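Local structure of designed helical repeat protein (Synthetic construct, 5CWQ) at residues K22-A27 with E38-E43; D32-A37 with D89-A94; E42-V47 with Q71-E76; E76-S81 with I98-A103; L150-I155 with K207-E212. The protein is a de novo designed helical repeat protein, with no assigned function, made to explore architectures built from repeated helices. All coordinates share one frame; numbering follows the deposited sequence.

Interaction 1: K22-A27 with E38-E43; sequences KRSEEA and EALIEE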
# COMPACT_ATOMS: atom_id res chain seq x y z
N LYS A 22 17.41 -9.63 -4.44
CA LYS A 22 18.50 -9.78 -5.39
C LYS A 22 18.25 -8.94 -6.63
O LYS A 22 19.17 -8.33 -7.17
CB LYS A 22 18.69 -11.26 -5.75
CG LYS A 22 19.62 -12.01 -4.80
CD LYS A 22 19.07 -13.37 -4.43
CE LYS A 22 18.93 -14.29 -5.63
NZ LYS A 22 18.39 -15.62 -5.24
N ARG A 23 17.00 -8.92 -7.09
CA ARG A 23 16.62 -8.08 -8.23
C ARG A 23 16.77 -6.61 -7.86
O ARG A 23 17.13 -5.79 -8.70
CB ARG A 23 15.19 -8.38 -8.67
CG ARG A 23 15.04 -9.69 -9.44
CD ARG A 23 13.66 -9.81 -10.07
NE ARG A 23 12.60 -9.88 -9.07
CZ ARG A 23 12.11 -11.01 -8.57
NH1 ARG A 23 12.57 -12.20 -8.96
NH2 ARG A 23 11.14 -10.96 -7.66
N SER A 24 16.50 -6.28 -6.60
CA SER A 24 16.67 -4.92 -6.11
C SER A 24 18.14 -4.51 -6.16
O SER A 24 18.47 -3.39 -6.54
CB SER A 24 16.13 -4.78 -4.69
OG SER A 24 14.72 -4.93 -4.65
N GLU A 25 19.02 -5.43 -5.77
CA GLU A 25 20.45 -5.16 -5.74
C GLU A 25 21.02 -5.05 -7.15
O GLU A 25 21.93 -4.25 -7.39
CB GLU A 25 21.18 -6.24 -4.94
CG GLU A 25 22.68 -6.00 -4.79
CD GLU A 25 23.00 -4.71 -4.06
OE1 GLU A 25 22.13 -4.21 -3.32
OE2 GLU A 25 24.13 -4.19 -4.23
N GLU A 26 20.50 -5.86 -8.06
CA GLU A 26 20.93 -5.82 -9.46
C GLU A 26 20.58 -4.49 -10.11
O GLU A 26 21.39 -3.91 -10.83
CB GLU A 26 20.31 -6.98 -10.24
CG GLU A 26 20.90 -8.34 -9.93
CD GLU A 26 20.11 -9.48 -10.53
OE1 GLU A 26 19.09 -9.22 -11.21
OE2 GLU A 26 20.50 -10.65 -10.33
N ALA A 27 19.36 -4.02 -9.85
CA ALA A 27 18.90 -2.75 -10.40
C ALA A 27 19.59 -1.58 -9.72
O ALA A 27 19.88 -0.56 -10.35
CB ALA A 27 17.40 -2.64 -10.26
N GLU A 38 10.15 -1.25 -8.66
CA GLU A 38 9.27 -2.38 -8.94
C GLU A 38 9.64 -3.58 -8.08
O GLU A 38 8.76 -4.33 -7.64
CB GLU A 38 9.33 -2.75 -10.43
CG GLU A 38 8.61 -1.76 -11.33
CD GLU A 38 8.87 -2.01 -12.80
OE1 GLU A 38 9.76 -2.82 -13.13
OE2 GLU A 38 8.18 -1.38 -13.64
N ALA A 39 10.93 -3.76 -7.85
CA ALA A 39 11.41 -4.85 -7.02
C ALA A 39 10.99 -4.65 -5.56
O ALA A 39 10.66 -5.61 -4.86
CB ALA A 39 12.93 -4.97 -7.12
N LEU A 40 10.99 -3.39 -5.12
CA LEU A 40 10.61 -3.07 -3.75
C LEU A 40 9.11 -3.29 -3.53
O LEU A 40 8.69 -3.63 -2.43
CB LEU A 40 10.99 -1.62 -3.41
CG LEU A 40 12.50 -1.35 -3.29
CD1 LEU A 40 12.76 0.14 -3.10
CD2 LEU A 40 13.12 -2.14 -2.15
N ILE A 41 8.32 -3.08 -4.58
CA ILE A 41 6.89 -3.40 -4.52
C ILE A 41 6.72 -4.90 -4.31
O ILE A 41 5.85 -5.33 -3.56
CB ILE A 41 6.15 -2.97 -5.81
CG1 ILE A 41 6.14 -1.44 -5.91
CG2 ILE A 41 4.72 -3.51 -5.82
CD1 ILE A 41 5.65 -0.92 -7.25
N GLU A 42 7.55 -5.69 -4.99
CA GLU A 42 7.49 -7.14 -4.87
C GLU A 42 7.91 -7.58 -3.47
O GLU A 42 7.32 -8.49 -2.90
CB GLU A 42 8.37 -7.80 -5.93
CG GLU A 42 7.90 -7.55 -7.35
CD GLU A 42 8.92 -7.97 -8.39
OE1 GLU A 42 8.82 -7.49 -9.54
OE2 GLU A 42 9.82 -8.77 -8.06
N GLU A 43 8.93 -6.93 -2.92
CA GLU A 43 9.35 -7.19 -1.55
C GLU A 43 8.21 -6.92 -0.59
O GLU A 43 7.92 -7.74 0.29
CB GLU A 43 10.57 -6.34 -1.18
CG GLU A 43 11.85 -6.75 -1.88
CD GLU A 43 13.05 -5.97 -1.39
OE1 GLU A 43 13.05 -5.54 -0.21
OE2 GLU A 43 14.00 -5.77 -2.18
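Arg23 and Glu42 form the charged part of this contact between two antiparallel helices. The two side chains cross at about a right angle, and the carboxylate presents the single oxygen OE2 to the edge of the guanidinium. Arg23 NH2 lies 2.6 Å from Glu42 OE2 in a salt bridge; OE2 is met nearly along its C-O axis but sits 26° out of the guanidinium plane. A second, weak bond runs from Arg23 NE to the same oxygen, with an N-H...O angle of 123°. The bend of Arg23 at chi3 (-65°) turns its head toward the facing helix. A glutamine in place of Glu42 would probably cost Arg23 its ionic partner and leave the guanidinium freer to turn.

The second polar pair lies deeper. In the conformer described, Ser24 OG lies 2.7 Å from Glu43 OE2 and is also close to Ala20 O. Ala39 turns its CB to Ser24, though how near OG comes to that methyl is doubtful, since the serine was modelled in two conformers. Small residues here are consistent with the close approach: the CA atoms of Ser24 and Ala39 are 5.3 Å apart, and the local helix axes come to 8.8 Å.

The contact joins helices 5-30 and 33-57, consecutive in the chain. Leu40 packs on Glu76 and Val80 of helix 60-86, and Ile41 reaches Leu95 and Ile98 of helix 90-114.

Interaction 2: D32-A37 with D89-A94; sequences DLKELA and DDEVLA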
# COMPACT_ATOMS: atom_id res chain seq x y z
N ASP A 32 19.21 1.68 -12.12
CA ASP A 32 17.87 1.58 -12.68
C ASP A 32 16.82 1.69 -11.58
O ASP A 32 16.41 0.68 -10.99
CB ASP A 32 17.72 0.27 -13.46
CG ASP A 32 16.50 0.26 -14.37
OD1 ASP A 32 15.59 1.09 -14.17
OD2 ASP A 32 16.47 -0.58 -15.29
N LEU A 33 16.38 2.91 -11.30
CA LEU A 33 15.46 3.16 -10.19
C LEU A 33 14.07 2.56 -10.42
O LEU A 33 13.42 2.13 -9.47
CB LEU A 33 15.32 4.67 -9.94
CG LEU A 33 16.60 5.43 -9.57
CD1 LEU A 33 16.25 6.87 -9.22
CD2 LEU A 33 17.34 4.76 -8.42
N LYS A 34 13.62 2.55 -11.67
CA LYS A 34 12.31 2.00 -11.99
C LYS A 34 12.24 0.51 -11.67
O LYS A 34 11.27 0.03 -11.08
CB LYS A 34 11.96 2.25 -13.46
CG LYS A 34 10.62 1.64 -13.87
CD LYS A 34 10.19 2.11 -15.24
CE LYS A 34 8.86 1.49 -15.64
NZ LYS A 34 8.35 2.04 -16.93
N GLU A 35 13.27 -0.23 -12.08
CA GLU A 35 13.35 -1.65 -11.78
C GLU A 35 13.53 -1.87 -10.29
O GLU A 35 13.02 -2.83 -9.72
CB GLU A 35 14.49 -2.31 -12.56
CG GLU A 35 14.20 -2.47 -14.05
CD GLU A 35 15.28 -3.28 -14.75
OE1 GLU A 35 16.32 -3.56 -14.13
OE2 GLU A 35 15.07 -3.63 -15.94
N LEU A 36 14.28 -0.97 -9.66
CA LEU A 36 14.50 -1.02 -8.22
C LEU A 36 13.18 -0.81 -7.49
O LEU A 36 12.84 -1.56 -6.57
CB LEU A 36 15.52 0.04 -7.80
CG LEU A 36 15.73 0.25 -6.30
CD1 LEU A 36 16.10 -1.04 -5.60
CD2 LEU A 36 16.81 1.30 -6.07
N ALA A 37 12.43 0.20 -7.91
CA ALA A 37 11.13 0.51 -7.32
C ALA A 37 10.15 -0.64 -7.48
O ALA A 37 9.40 -0.97 -6.56
CB ALA A 37 10.57 1.79 -7.94
N ASP A 89 11.52 12.21 -11.80
CA ASP A 89 10.93 11.01 -12.39
C ASP A 89 9.66 10.62 -11.63
O ASP A 89 9.70 9.85 -10.67
CB ASP A 89 11.95 9.87 -12.37
CG ASP A 89 11.59 8.75 -13.33
OD1 ASP A 89 10.38 8.51 -13.56
OD2 ASP A 89 12.52 8.09 -13.85
N ASP A 90 8.53 11.15 -12.09
CA ASP A 90 7.25 10.98 -11.40
C ASP A 90 6.76 9.53 -11.40
O ASP A 90 6.09 9.11 -10.47
CB ASP A 90 6.20 11.89 -12.04
CG ASP A 90 6.52 13.36 -11.88
OD1 ASP A 90 6.91 13.77 -10.76
OD2 ASP A 90 6.40 14.12 -12.87
N GLU A 91 7.10 8.79 -12.45
CA GLU A 91 6.67 7.39 -12.55
C GLU A 91 7.35 6.54 -11.49
O GLU A 91 6.69 5.77 -10.79
CB GLU A 91 6.98 6.82 -13.94
CG GLU A 91 6.46 5.40 -14.14
CD GLU A 91 6.85 4.80 -15.47
OE1 GLU A 91 7.82 5.30 -16.10
OE2 GLU A 91 6.19 3.84 -15.90
N VAL A 92 8.66 6.69 -11.37
CA VAL A 92 9.42 5.97 -10.35
C VAL A 92 8.97 6.41 -8.96
O VAL A 92 8.87 5.58 -8.05
CB VAL A 92 10.94 6.21 -10.51
CG1 VAL A 92 11.72 5.54 -9.39
CG2 VAL A 92 11.42 5.69 -11.86
N LEU A 93 8.70 7.70 -8.80
CA LEU A 93 8.21 8.22 -7.53
C LEU A 93 6.92 7.51 -7.13
O LEU A 93 6.78 7.04 -6.00
CB LEU A 93 7.97 9.73 -7.61
CG LEU A 93 7.33 10.39 -6.38
CD1 LEU A 93 8.15 10.14 -5.12
CD2 LEU A 93 7.14 11.88 -6.62
N ALA A 94 5.98 7.43 -8.07
CA ALA A 94 4.69 6.80 -7.81
C ALA A 94 4.87 5.34 -7.43
O ALA A 94 4.22 4.84 -6.51
CB ALA A 94 3.78 6.93 -9.03
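Lys34 and Val92 stand at the closest point between the two backbones, their CA atoms 5.2 Å apart. Followed outward, Lys34 first rests its CB against Val92 CG2 at 3.8 Å. With CG anti to the backbone N (chi1 177°) and every later torsion extended, the chain then runs out toward Glu91, crossing that side chain at a slant. Its CD comes within 4.1 Å of Glu91 OE1, and CE lies 3.6 Å from Glu91 OE2. At the tip, NZ forms a salt bridge to Glu91 OE2 at 3.0 Å, approaching from above the carboxylate plane, 42° out of it.

Val92 forks over the facing helix: CG2 takes the Lys34 side, whereas CG1 meets Leu33 CB at 3.7 Å and, more loosely, Ala37 CB. The apolar contact is thus bordered by an ion pair.

Each helix starts with an aspartate N-cap. Asp32 OD1 accepts a weak bond from Glu35 N, and Asp89 OD1 a weak bond from Val92 N, so both segments hold the start of a helix. Their axes run nearly parallel, at 16°, joining equivalent ends of helices 33-57 and 90-114. Helix 60-86 lies against both, with Val80 touching Leu36 and Ser81 touching Leu93, while Ala94 packs on Leu152 of helix 147-171.

Interaction 3: E42-V47 with Q71-E76; sequences EEARAV and QRVLEE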
# COMPACT_ATOMS: atom_id res chain seq x y z
N GLU A 42 7.55 -5.69 -4.99
CA GLU A 42 7.49 -7.14 -4.87
C GLU A 42 7.91 -7.58 -3.47
O GLU A 42 7.32 -8.49 -2.90
CB GLU A 42 8.37 -7.80 -5.93
CG GLU A 42 7.90 -7.55 -7.35
CD GLU A 42 8.92 -7.97 -8.39
OE1 GLU A 42 8.82 -7.49 -9.54
OE2 GLU A 42 9.82 -8.77 -8.06
N GLU A 43 8.93 -6.93 -2.92
CA GLU A 43 9.35 -7.19 -1.55
C GLU A 43 8.21 -6.92 -0.59
O GLU A 43 7.92 -7.74 0.29
CB GLU A 43 10.57 -6.34 -1.18
CG GLU A 43 11.85 -6.75 -1.88
CD GLU A 43 13.05 -5.97 -1.39
OE1 GLU A 43 13.05 -5.54 -0.21
OE2 GLU A 43 14.00 -5.77 -2.18
N ALA A 44 7.55 -5.78 -0.76
CA ALA A 44 6.44 -5.38 0.09
C ALA A 44 5.29 -6.39 0.01
O ALA A 44 4.65 -6.69 1.02
CB ALA A 44 5.96 -3.99 -0.30
N ARG A 45 5.03 -6.91 -1.18
CA ARG A 45 4.01 -7.94 -1.37
C ARG A 45 4.35 -9.19 -0.57
O ARG A 45 3.49 -9.77 0.09
CB ARG A 45 3.88 -8.31 -2.86
CG ARG A 45 3.11 -7.30 -3.68
CD ARG A 45 3.31 -7.54 -5.17
NE ARG A 45 2.49 -6.65 -5.99
CZ ARG A 45 2.68 -6.44 -7.29
NH1 ARG A 45 3.66 -7.05 -7.93
NH2 ARG A 45 1.88 -5.61 -7.95
N ALA A 46 5.61 -9.60 -0.65
CA ALA A 46 6.09 -10.78 0.07
C ALA A 46 6.00 -10.57 1.57
O ALA A 46 5.60 -11.47 2.31
CB ALA A 46 7.52 -11.10 -0.34
N VAL A 47 6.37 -9.37 2.02
CA VAL A 47 6.33 -9.05 3.45
C VAL A 47 4.90 -9.03 3.96
O VAL A 47 4.63 -9.45 5.09
CB VAL A 47 7.02 -7.69 3.73
CG1 VAL A 47 6.77 -7.23 5.16
CG2 VAL A 47 8.52 -7.80 3.48
N GLN A 71 9.61 -2.53 7.69
CA GLN A 71 10.27 -1.26 8.00
C GLN A 71 11.46 -1.05 7.08
O GLN A 71 11.76 0.08 6.69
CB GLN A 71 10.71 -1.24 9.46
CG GLN A 71 11.40 0.06 9.89
CD GLN A 71 10.48 1.26 9.77
OE1 GLN A 71 9.26 1.14 9.84
NE2 GLN A 71 11.08 2.44 9.59
N ARG A 72 12.14 -2.14 6.75
CA ARG A 72 13.32 -2.09 5.89
C ARG A 72 12.94 -1.70 4.47
O ARG A 72 13.57 -0.83 3.87
CB ARG A 72 14.04 -3.45 5.90
CG ARG A 72 15.28 -3.50 5.03
CD ARG A 72 16.02 -4.82 5.19
NE ARG A 72 17.09 -4.97 4.21
CZ ARG A 72 17.91 -6.02 4.15
NH1 ARG A 72 17.77 -7.02 5.00
NH2 ARG A 72 18.86 -6.07 3.22
N VAL A 73 11.90 -2.34 3.93
CA VAL A 73 11.39 -2.01 2.60
C VAL A 73 10.95 -0.55 2.56
O VAL A 73 11.21 0.16 1.59
CB VAL A 73 10.21 -2.92 2.19
CG1 VAL A 73 9.61 -2.49 0.86
CG2 VAL A 73 10.67 -4.36 2.11
N LEU A 74 10.28 -0.12 3.62
CA LEU A 74 9.81 1.25 3.75
C LEU A 74 10.96 2.25 3.64
O LEU A 74 10.89 3.19 2.85
CB LEU A 74 9.09 1.42 5.10
CG LEU A 74 8.74 2.84 5.54
CD1 LEU A 74 7.91 3.54 4.49
CD2 LEU A 74 8.01 2.81 6.87
N GLU A 75 12.01 2.02 4.41
CA GLU A 75 13.16 2.93 4.42
C GLU A 75 13.88 2.94 3.08
O GLU A 75 14.34 3.99 2.62
CB GLU A 75 14.12 2.53 5.54
CG GLU A 75 13.57 2.82 6.93
CD GLU A 75 14.28 2.05 8.03
OE1 GLU A 75 15.05 1.12 7.72
OE2 GLU A 75 14.06 2.39 9.22
N GLU A 76 13.98 1.78 2.43
CA GLU A 76 14.60 1.71 1.11
C GLU A 76 13.76 2.44 0.08
O GLU A 76 14.29 3.16 -0.77
CB GLU A 76 14.81 0.25 0.70
CG GLU A 76 15.90 -0.46 1.48
CD GLU A 76 16.16 -1.88 1.00
OE1 GLU A 76 15.98 -2.15 -0.21
OE2 GLU A 76 16.56 -2.72 1.83
O HOH W 1 16.03 -4.66 -1.18
O HOH W 2 14.75 -5.63 2.12
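Val73 points at segment 42-47 and meets it with both branches, each in a different direction. CG2, anti to the carbonyl carbon, is turned to Glu43, and the two side chains cross at an oblique angle: the methyl lies 3.8 Å from Glu43 CB and 3.5 Å from Glu43 OE1, so the aliphatic root and one carboxylate oxygen both rest on it. CG1, anti to the backbone N (chi1 175°), faces Ala44 and comes to 4.1 Å from its CB. One turn further along, Val47 CG2 approaches Val73 CG2 at 4.3 Å. A single valine therefore spans the spacing of three residues on the opposing helix.

The pairing is between helices 33-57 and 60-86, consecutive helices of this designed helical repeat protein, and their short segments run antiparallel at 161°. The axes are 9.8 Å apart at closest approach, and the CA atoms of Ala44 and Val73 are 6.5 Å apart.

Beside the valine, Glu43 and Glu76 turn their carboxylates toward one another, and two waters lie between these like charges. Water 1 donates to Glu43 OE2 at an unusually short distance and to Glu76 OE1 at 2.7 Å, while water 2 donates to Glu43 OE1 and, weakly, to Glu76 OE2. Two arginines probably offset part of the negative charge: Glu76 OE1 is in a salt bridge with Arg28, and Glu76 OE2 accepts a weak bond from Arg72 NE with an N-H...O angle of 155°. Glu43 OE2 has Ser24 as a further, uncharged polar partner.

Interaction 4: E76-S81 with I98-A103; sequences EARKVS and IAIALA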
# COMPACT_ATOMS: atom_id res chain seq x y z
N GLU A 76 13.98 1.78 2.43
CA GLU A 76 14.60 1.71 1.11
C GLU A 76 13.76 2.44 0.08
O GLU A 76 14.29 3.16 -0.77
CB GLU A 76 14.81 0.25 0.70
CG GLU A 76 15.90 -0.46 1.48
CD GLU A 76 16.16 -1.88 1.00
OE1 GLU A 76 15.98 -2.15 -0.21
OE2 GLU A 76 16.56 -2.72 1.83
N ALA A 77 12.44 2.27 0.15
CA ALA A 77 11.54 2.91 -0.79
C ALA A 77 11.52 4.42 -0.58
O ALA A 77 11.35 5.19 -1.53
CB ALA A 77 10.14 2.32 -0.68
N ARG A 78 11.71 4.85 0.67
CA ARG A 78 11.84 6.27 0.98
C ARG A 78 13.04 6.88 0.27
O ARG A 78 12.98 8.01 -0.23
CB ARG A 78 11.99 6.48 2.49
CG ARG A 78 10.70 6.45 3.28
CD ARG A 78 10.99 6.51 4.77
NE ARG A 78 9.77 6.58 5.58
CZ ARG A 78 9.75 6.48 6.91
NH1 ARG A 78 10.88 6.30 7.58
NH2 ARG A 78 8.60 6.56 7.56
N LYS A 79 14.14 6.14 0.23
CA LYS A 79 15.36 6.61 -0.42
C LYS A 79 15.14 6.73 -1.93
O LYS A 79 15.57 7.70 -2.55
CB LYS A 79 16.52 5.67 -0.12
CG LYS A 79 17.87 6.17 -0.61
CD LYS A 79 18.96 5.14 -0.37
CE LYS A 79 20.33 5.65 -0.81
NZ LYS A 79 21.39 4.61 -0.68
N VAL A 80 14.47 5.74 -2.51
CA VAL A 80 14.21 5.74 -3.94
C VAL A 80 13.31 6.92 -4.33
O VAL A 80 13.50 7.53 -5.38
CB VAL A 80 13.55 4.42 -4.39
CG1 VAL A 80 13.14 4.47 -5.87
CG2 VAL A 80 14.49 3.25 -4.15
N SER A 81 12.34 7.23 -3.47
CA SER A 81 11.44 8.34 -3.73
C SER A 81 12.22 9.65 -3.72
O SER A 81 11.96 10.55 -4.52
CB SER A 81 10.30 8.38 -2.70
OG SER A 81 10.79 8.68 -1.41
N ILE A 98 3.96 3.36 -3.88
CA ILE A 98 3.19 2.12 -3.79
C ILE A 98 3.91 1.15 -2.86
O ILE A 98 3.29 0.51 -2.02
CB ILE A 98 2.98 1.47 -5.18
CG1 ILE A 98 2.05 2.34 -6.03
CG2 ILE A 98 2.39 0.06 -5.06
CD1 ILE A 98 2.01 1.95 -7.51
N ALA A 99 5.23 1.04 -3.01
CA ALA A 99 6.02 0.16 -2.15
C ALA A 99 5.93 0.61 -0.70
O ALA A 99 5.78 -0.21 0.21
CB ALA A 99 7.47 0.13 -2.61
N ILE A 100 6.02 1.92 -0.49
CA ILE A 100 5.90 2.51 0.84
C ILE A 100 4.54 2.19 1.45
O ILE A 100 4.46 1.70 2.58
CB ILE A 100 6.12 4.05 0.78
CG1 ILE A 100 7.60 4.36 0.57
CG2 ILE A 100 5.62 4.74 2.06
CD1 ILE A 100 7.90 5.82 0.25
N ALA A 101 3.48 2.45 0.70
CA ALA A 101 2.12 2.27 1.20
C ALA A 101 1.84 0.81 1.54
O ALA A 101 1.19 0.51 2.54
CB ALA A 101 1.11 2.78 0.17
N LEU A 102 2.34 -0.10 0.71
CA LEU A 102 2.13 -1.52 0.94
C LEU A 102 2.91 -1.99 2.17
O LEU A 102 2.44 -2.85 2.92
CB LEU A 102 2.55 -2.33 -0.29
CG LEU A 102 2.27 -3.84 -0.26
CD1 LEU A 102 0.83 -4.15 0.11
CD2 LEU A 102 2.60 -4.47 -1.60
N ALA A 103 4.09 -1.41 2.38
CA ALA A 103 4.89 -1.72 3.56
C ALA A 103 4.19 -1.22 4.82
O ALA A 103 4.19 -1.90 5.85
CB ALA A 103 6.27 -1.10 3.44
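Ile100 lays its longer branch over Ala77, with CG1 only 3.5 Å from Ala77 CB, tighter than an ordinary carbon-carbon contact. The first torsion explains the placement: CG1 is anti to the carbonyl carbon (chi1 -74°), and the extended chi2 carries CD1 past the methyl and onto the backbone of segment 76-81. There CD1 sits 3.9 Å from Ala77 O and 4.0 Å from Arg78 N. Arg78 crosses the isoleucine at about a right angle, and its CG touches CD1 at 4.2 Å, so it is the aliphatic root of the arginine that borders this methyl. Ala77 CB also meets Ala99 CB at 4.0 Å.

Ser81 OG approaches Ile100 CD1 more loosely, at 4.4 Å, and is engaged within its own helix: it donates to Arg78 O at 2.6 Å, tilted 34° from the carbonyl plane. That bond gives the buried hydroxyl a partner without help from helix 90-114.

The segments belong to helices 60-86 and 90-114 and run antiparallel at 156°. Alanine at two of the facing positions is consistent with an axis separation of 9.0 Å. Since the contact is made mainly by methyl and methylene groups, with CD1 also lying on backbone atoms, its cohesion is probably van der Waals and hydrophobic, resting on close fit rather than on polar pairing.

Interaction 5: L150-I155 with K207-E212; sequences LALALI and KRLAEE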
# COMPACT_ATOMS: atom_id res chain seq x y z
N LEU A 150 -0.87 8.94 -12.80
CA LEU A 150 -2.07 9.21 -12.03
C LEU A 150 -2.61 7.91 -11.43
O LEU A 150 -2.89 7.85 -10.23
CB LEU A 150 -3.14 9.87 -12.90
CG LEU A 150 -4.54 10.01 -12.28
CD1 LEU A 150 -4.48 10.75 -10.96
CD2 LEU A 150 -5.48 10.72 -13.24
N ALA A 151 -2.74 6.89 -12.26
CA ALA A 151 -3.28 5.61 -11.82
C ALA A 151 -2.39 4.97 -10.76
O ALA A 151 -2.88 4.36 -9.81
CB ALA A 151 -3.45 4.67 -13.01
N LEU A 152 -1.08 5.12 -10.91
CA LEU A 152 -0.14 4.57 -9.93
C LEU A 152 -0.28 5.28 -8.60
O LEU A 152 -0.29 4.64 -7.54
CB LEU A 152 1.30 4.68 -10.44
CG LEU A 152 1.64 3.76 -11.61
CD1 LEU A 152 3.00 4.12 -12.21
CD2 LEU A 152 1.62 2.30 -11.18
N ALA A 153 -0.39 6.60 -8.64
CA ALA A 153 -0.59 7.39 -7.44
C ALA A 153 -1.89 6.99 -6.73
O ALA A 153 -1.94 6.95 -5.51
CB ALA A 153 -0.61 8.89 -7.77
N LEU A 154 -2.92 6.67 -7.50
CA LEU A 154 -4.21 6.29 -6.92
C LEU A 154 -4.11 4.95 -6.19
O LEU A 154 -4.78 4.73 -5.18
CB LEU A 154 -5.30 6.23 -7.99
CG LEU A 154 -5.74 7.57 -8.58
CD1 LEU A 154 -6.73 7.35 -9.71
CD2 LEU A 154 -6.36 8.47 -7.51
N ILE A 155 -3.27 4.06 -6.70
CA ILE A 155 -3.01 2.78 -6.05
C ILE A 155 -2.34 3.03 -4.71
O ILE A 155 -2.72 2.45 -3.69
CB ILE A 155 -2.14 1.85 -6.93
CG1 ILE A 155 -2.90 1.46 -8.19
CG2 ILE A 155 -1.72 0.60 -6.16
CD1 ILE A 155 -2.03 0.79 -9.26
N LYS A 207 -6.07 1.19 -17.55
CA LYS A 207 -7.30 0.56 -17.09
C LYS A 207 -7.02 -0.44 -15.98
O LYS A 207 -7.69 -0.43 -14.94
CB LYS A 207 -8.00 -0.14 -18.26
CG LYS A 207 -9.28 -0.87 -17.89
CD LYS A 207 -9.84 -1.67 -19.06
CE LYS A 207 -8.96 -2.86 -19.41
NZ LYS A 207 -9.54 -3.68 -20.51
N ARG A 208 -6.03 -1.29 -16.20
CA ARG A 208 -5.66 -2.31 -15.22
C ARG A 208 -5.20 -1.68 -13.91
O ARG A 208 -5.56 -2.15 -12.83
CB ARG A 208 -4.57 -3.22 -15.78
CG ARG A 208 -5.01 -4.05 -16.97
CD ARG A 208 -3.82 -4.50 -17.80
NE ARG A 208 -4.25 -5.09 -19.07
CZ ARG A 208 -3.53 -5.08 -20.18
NH1 ARG A 208 -2.34 -4.49 -20.21
NH2 ARG A 208 -4.00 -5.64 -21.28
N LEU A 209 -4.40 -0.63 -14.01
CA LEU A 209 -3.88 0.06 -12.84
C LEU A 209 -4.99 0.77 -12.07
O LEU A 209 -5.02 0.75 -10.84
CB LEU A 209 -2.80 1.07 -13.24
CG LEU A 209 -1.52 0.47 -13.85
CD1 LEU A 209 -0.61 1.57 -14.37
CD2 LEU A 209 -0.78 -0.41 -12.85
N ALA A 210 -5.92 1.38 -12.80
CA ALA A 210 -7.05 2.06 -12.18
C ALA A 210 -7.95 1.06 -11.46
O ALA A 210 -8.56 1.39 -10.43
CB ALA A 210 -7.84 2.83 -13.24
N GLU A 211 -8.03 -0.15 -11.99
CA GLU A 211 -8.87 -1.19 -11.40
C GLU A 211 -8.29 -1.68 -10.07
O GLU A 211 -9.03 -2.00 -9.15
CB GLU A 211 -9.04 -2.35 -12.37
CG GLU A 211 -10.06 -2.04 -13.47
CD GLU A 211 -10.07 -3.04 -14.60
OE1 GLU A 211 -9.12 -3.84 -14.71
OE2 GLU A 211 -11.05 -3.01 -15.38
N GLU A 212 -6.96 -1.72 -9.98
CA GLU A 212 -6.31 -2.03 -8.71
C GLU A 212 -6.75 -1.03 -7.64
O GLU A 212 -7.24 -1.42 -6.58
CB GLU A 212 -4.79 -2.00 -8.84
CG GLU A 212 -4.20 -3.13 -9.67
CD GLU A 212 -2.68 -3.13 -9.65
OE1 GLU A 212 -2.10 -2.85 -8.58
OE2 GLU A 212 -2.07 -3.42 -10.69
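Leu209 is the main bump of this interface, fitting among Ala151, Leu152 and Ile155 of the neighbouring helix. Its CB lies against Ala151 CB at 3.7 Å, where the small alanine leaves a shallow place for it. The forked end then spreads: CD1 reaches Leu152 CD2 at 4.0 Å, and CD2 meets Ile155 CD1, also at 4.0 Å.

Two helices running in nearly the same direction, 19° apart, come to 8.2 Å between local axes. They are 147-171 and 204-230, second neighbours along the chain, with helix 174-201 between them. Small side chains at the closest backbone point are consistent with this spacing: the CA atoms of Ala151 and Ala210 are 5.2 Å apart.

Ile155 is the bump in the other direction. With CG1 anti to the carbonyl carbon (chi1 -66°), its end enters the hollow between Leu209 and Glu212: CD1 is 3.4 Å from Leu209 O and 3.7 Å from Glu212 OE1, while CG1 is 4.0 Å from Glu212 CB. An alanine here would probably open a gap beside Leu209 O and Glu212 and leave Leu209 CD2 with contact on its Leu152 side alone among the two segments. Glu212 lies along the outside of the isoleucine with an extended chain, and its OE1 is hydrogen-bonded to a glycerol, probably from the crystallisation liquor. Leu152 also touches Ala94, Leu95 and Ile98 of helix 90-114.

In the fold
Interactions 1 to 4 gather in the first four helices, with interactions 3 and 4 closest, their centres about 7 Å apart. Interactions 1, 3 and 4 pair consecutive antiparallel helices, whereas interactions 2 and 5 each join nearly parallel helices that are second neighbours, 52 residues apart at their closest ends. Interactions 1, 2 and 3 share helix 33-57, and interaction 3 is nested within the chain span closed by interaction 2. Interaction 5 comes last along the sequence, its centre about 15 Å from that of interaction 2, which it touches through Ala94 and Leu152; Ile98 links it to interaction 4. Adjacent and second-neighbour contacts are thus consistent with a continuous core running through the stacked helices.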